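Local coordinates for protein family 88 glycosyl hydrolase (Bacteroides thetaiotaomicron, PDB 5NOA) that is probably a carbohydrate-active enzyme of a gut bacterium, linked to removing rhamnose caps from complex arabinogalactan proteins such as gum arabic, at residues R53-N58 against G115-C120. Numbering follows the deposited sequence.
Sequences RSFWDN and GDYQIC
Phe55 turns the edge of its ring onto a face of Tyr117, an edge-to-face pair with centroids 4.8 Å apart and planes at 52°. Phe55 CD1 rides over the centre of the tyrosine ring, 3.6 Å from Tyr117 CE2; having CG anti to the backbone N (chi1 -161°) sends the phenyl that way. Ser54 OG meets the same tyrosine in plane, at the edge, 3.4 Å from Tyr117 CE1. Tyr117 OH hydrogen-bonds to the backbone carbonyl of Glu107, whose carboxylate also takes a salt bridge from Arg53. Were Tyr117 an alanine, Phe55 CD1 would probably lose the ring face it rests on, and the backbone carbonyl of Glu107 its phenol partner. In the six-hairpin, all-helical barrel of this clan, the contact sets the start of helix 56-72, with Phe55 as N-cap, against the loop entering helix 120-130. Trp56 and Asp116 lie side by side, pointing the same way, indole and carboxylate planes 33° apart, with Trp56 CD1 3.2 Å from Asp116 OD2. Ile119 CG2 packs on Trp56 CB at 3.8 Å. Among the polar groups, one water bridges the two backbones: it donates to Ser54 O (2.7 Å) and Asp116 O (2.9 Å) and accepts from Cys120 N.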
ATOM      1  N   ARG A  53     -11.942   5.289  12.984  1.00 10.97           N
ATOM      2  CA  ARG A  53     -12.031   3.845  13.016  1.00 11.16           C
ATOM      3  C   ARG A  53     -10.807   3.171  12.391  1.00  9.01           C
ATOM      4  O   ARG A  53      -9.951   3.805  11.738  1.00  9.73           O
ATOM      5  CB  ARG A  53     -13.339   3.381  12.382  1.00 12.55           C
ATOM      6  CG  ARG A  53     -13.478   3.710  10.911  1.00 13.09           C
ATOM      7  CD  ARG A  53     -14.804   3.189  10.375  1.00 15.96           C
ATOM      8  NE  ARG A  53     -14.939   3.560   8.988  1.00 17.93           N
ATOM      9  CZ  ARG A  53     -16.036   3.346   8.267  1.00 18.45           C
ATOM     10  NH1 ARG A  53     -17.091   2.742   8.802  1.00 23.05           N
ATOM     11  NH2 ARG A  53     -16.047   3.758   7.033  1.00 20.64           N
ATOM     12  N   SER A  54     -10.819   1.851  12.555  1.00  9.32           N
ATOM     13  CA  SER A  54      -9.686   0.999  12.162  1.00 10.14           C
ATOM     14  C   SER A  54      -9.682   0.612  10.685  1.00  9.08           C
ATOM     15  O   SER A  54      -8.742  -0.043  10.246  1.00 11.12           O
ATOM     16  CB  SER A  54      -9.725  -0.293  13.015  1.00 12.82           C
ATOM     17  OG  SER A  54     -10.778  -1.150  12.530  1.00 15.07           O
ATOM     18  N   PHE A  55     -10.703   1.012   9.937  1.00  8.13           N
ATOM     19  CA  PHE A  55     -10.911   0.643   8.537  1.00  7.90           C
ATOM     20  C   PHE A  55      -9.773   1.128   7.638  1.00  8.20           C
ATOM     21  O   PHE A  55      -8.954   1.990   8.028  1.00  9.26           O
ATOM     22  CB  PHE A  55     -12.270   1.220   8.102  1.00  8.96           C
ATOM     23  CG  PHE A  55     -12.905   0.625   6.867  1.00  9.35           C
ATOM     24  CD1 PHE A  55     -13.128  -0.737   6.732  1.00  9.43           C
ATOM     25  CD2 PHE A  55     -13.413   1.471   5.885  1.00  9.90           C
ATOM     26  CE1 PHE A  55     -13.792  -1.248   5.620  1.00  9.60           C
ATOM     27  CE2 PHE A  55     -14.057   0.970   4.781  1.00  9.55           C
ATOM     28  CZ  PHE A  55     -14.235  -0.387   4.647  1.00  9.75           C
ATOM     29  N   TRP A  56      -9.742   0.594   6.420  1.00  7.59           N
ATOM     30  CA  TRP A  56      -8.539   0.634   5.581  1.00  6.79           C
ATOM     31  C   TRP A  56      -7.980   2.004   5.320  1.00  6.67           C
ATOM     32  O   TRP A  56      -6.772   2.130   5.175  1.00  8.23           O
ATOM     33  CB  TRP A  56      -8.770  -0.069   4.247  1.00  7.22           C
ATOM     34  CG  TRP A  56      -9.659   0.691   3.318  1.00  7.33           C
ATOM     35  CD1 TRP A  56     -11.022   0.630   3.257  1.00  8.35           C
ATOM     36  CD2 TRP A  56      -9.251   1.658   2.334  1.00  7.62           C
ATOM     37  NE1 TRP A  56     -11.489   1.504   2.302  1.00  9.86           N
ATOM     38  CE2 TRP A  56     -10.411   2.134   1.721  1.00  8.45           C
ATOM     39  CE3 TRP A  56      -8.002   2.169   1.930  1.00  7.92           C
ATOM     40  CZ2 TRP A  56     -10.381   3.102   0.728  1.00  9.21           C
ATOM     41  CZ3 TRP A  56      -7.982   3.143   0.940  1.00  8.03           C
ATOM     42  CH2 TRP A  56      -9.173   3.606   0.366  1.00  8.53           C
ATOM     43  N   ASP A  57      -8.839   2.993   5.123  1.00  7.70           N
ATOM     44  CA  ASP A  57      -8.311   4.293   4.695  1.00  7.77           C
ATOM     45  C   ASP A  57      -7.492   4.926   5.834  1.00  7.47           C
ATOM     46  O   ASP A  57      -6.395   5.438   5.603  1.00  8.28           O
ATOM     47  CB  ASP A  57      -9.434   5.174   4.163  1.00  9.96           C
ATOM     48  CG  ASP A  57     -10.591   5.427   5.166  1.00 12.66           C
ATOM     49  OD1 ASP A  57     -10.992   4.519   5.965  1.00 20.18           O
ATOM     50  OD2 ASP A  57     -11.132   6.550   5.135  1.00 15.83           O
ATOM     51  N   ASN A  58      -8.015   4.861   7.053  1.00  7.22           N
ATOM     52  CA  ASN A  58      -7.249   5.334   8.207  1.00  7.70           C
ATOM     53  C   ASN A  58      -6.059   4.436   8.438  1.00  7.61           C
ATOM     54  O   ASN A  58      -4.939   4.907   8.715  1.00  7.28           O
ATOM     55  CB  ASN A  58      -8.120   5.375   9.454  1.00  9.25           C
ATOM     56  CG  ASN A  58      -9.173   6.433   9.400  1.00 10.98           C
ATOM     57  OD1 ASN A  58      -9.029   7.442   8.713  1.00 14.07           O
ATOM     58  ND2 ASN A  58     -10.241   6.210  10.139  1.00 11.93           N
ATOM     59  N   GLY A 115     -10.313  -7.951   4.235  1.00  6.93           N
ATOM     60  CA  GLY A 115      -8.999  -7.391   4.394  1.00  6.53           C
ATOM     61  C   GLY A 115      -8.946  -5.920   4.664  1.00  6.38           C
ATOM     62  O   GLY A 115      -7.981  -5.454   5.314  1.00  7.52           O
ATOM     63  N   ASP A 116      -9.948  -5.154   4.224  1.00  7.57           N
ATOM     64  CA  ASP A 116      -9.980  -3.744   4.602  1.00  8.56           C
ATOM     65  C   ASP A 116     -10.081  -3.502   6.116  1.00  7.66           C
ATOM     66  O   ASP A 116      -9.731  -2.416   6.581  1.00  9.38           O
ATOM     67  CB  ASP A 116     -11.112  -3.020   3.875  1.00 10.09           C
ATOM     68  CG  ASP A 116     -10.793  -2.666   2.426  1.00 11.80           C
ATOM     69  OD1 ASP A 116      -9.652  -2.860   1.992  1.00 13.16           O
ATOM     70  OD2 ASP A 116     -11.719  -2.125   1.775  1.00 13.33           O
ATOM     71  N   TYR A 117     -10.529  -4.514   6.867  1.00  7.55           N
ATOM     72  CA  TYR A 117     -10.567  -4.489   8.320  1.00  7.33           C
ATOM     73  C   TYR A 117      -9.429  -5.243   8.958  1.00  6.98           C
ATOM     74  O   TYR A 117      -9.449  -5.492  10.187  1.00  8.58           O
ATOM     75  CB  TYR A 117     -11.936  -4.930   8.861  1.00  8.62           C
ATOM     76  CG  TYR A 117     -12.862  -3.803   9.194  1.00  8.11           C
ATOM     77  CD1 TYR A 117     -12.467  -2.781  10.054  1.00  8.63           C
ATOM     78  CD2 TYR A 117     -14.146  -3.806   8.681  1.00 10.09           C
ATOM     79  CE1 TYR A 117     -13.357  -1.765  10.394  1.00 10.48           C
ATOM     80  CE2 TYR A 117     -15.031  -2.803   9.018  1.00 11.64           C
ATOM     81  CZ  TYR A 117     -14.632  -1.794   9.875  1.00 11.62           C
ATOM     82  OH  TYR A 117     -15.506  -0.777  10.166  1.00 15.08           O
ATOM     83  N   GLN A 118      -8.414  -5.589   8.170  1.00  6.52           N
ATOM     84  CA  GLN A 118      -7.246  -6.288   8.670  1.00  6.71           C
ATOM     85  C   GLN A 118      -5.941  -5.532   8.501  1.00  6.68           C
ATOM     86  O   GLN A 118      -4.958  -5.856   9.151  1.00  7.38           O
ATOM     87  CB  GLN A 118      -7.166  -7.656   7.999  1.00  7.02           C
ATOM     88  CG  GLN A 118      -8.384  -8.534   8.257  1.00  6.83           C
ATOM     89  CD  GLN A 118      -8.346  -9.828   7.506  1.00  6.85           C
ATOM     90  OE1 GLN A 118      -7.669  -9.940   6.487  1.00  9.00           O
ATOM     91  NE2 GLN A 118      -9.114 -10.828   7.972  1.00  7.93           N
ATOM     92  N   ILE A 119      -5.924  -4.512   7.635  1.00  6.27           N
ATOM     93  CA  ILE A 119      -4.709  -3.729   7.499  1.00  6.96           C
ATOM     94  C   ILE A 119      -4.319  -3.069   8.802  1.00  6.37           C
ATOM     95  O   ILE A 119      -3.121  -2.875   9.063  1.00  7.35           O
ATOM     96  CB  ILE A 119      -4.785  -2.738   6.320  1.00  6.64           C
ATOM     97  CG1 ILE A 119      -3.630  -1.703   6.372  1.00  7.16           C
ATOM     98  CG2 ILE A 119      -6.128  -2.043   6.225  1.00  6.68           C
ATOM     99  CD1 ILE A 119      -3.481  -0.843   5.121  1.00  7.65           C
ATOM    100  N   CYS A 120      -5.280  -2.731   9.661  1.00  6.29           N
ATOM    101  CA  CYS A 120      -4.927  -2.205  10.986  1.00  7.10           C
ATOM    102  C   CYS A 120      -3.946  -3.117  11.742  1.00  7.30           C
ATOM    103  O   CYS A 120      -3.138  -2.631  12.514  1.00  7.81           O
ATOM    104  CB  CYS A 120      -6.198  -1.953  11.796  1.00  7.76           C
ATOM    105  SG  CYS A 120      -7.216  -3.391  12.129  1.00  9.20           S
TER
HETATM  106  O   HOH W   1      -8.095  -2.282   8.959  1.00  8.87           O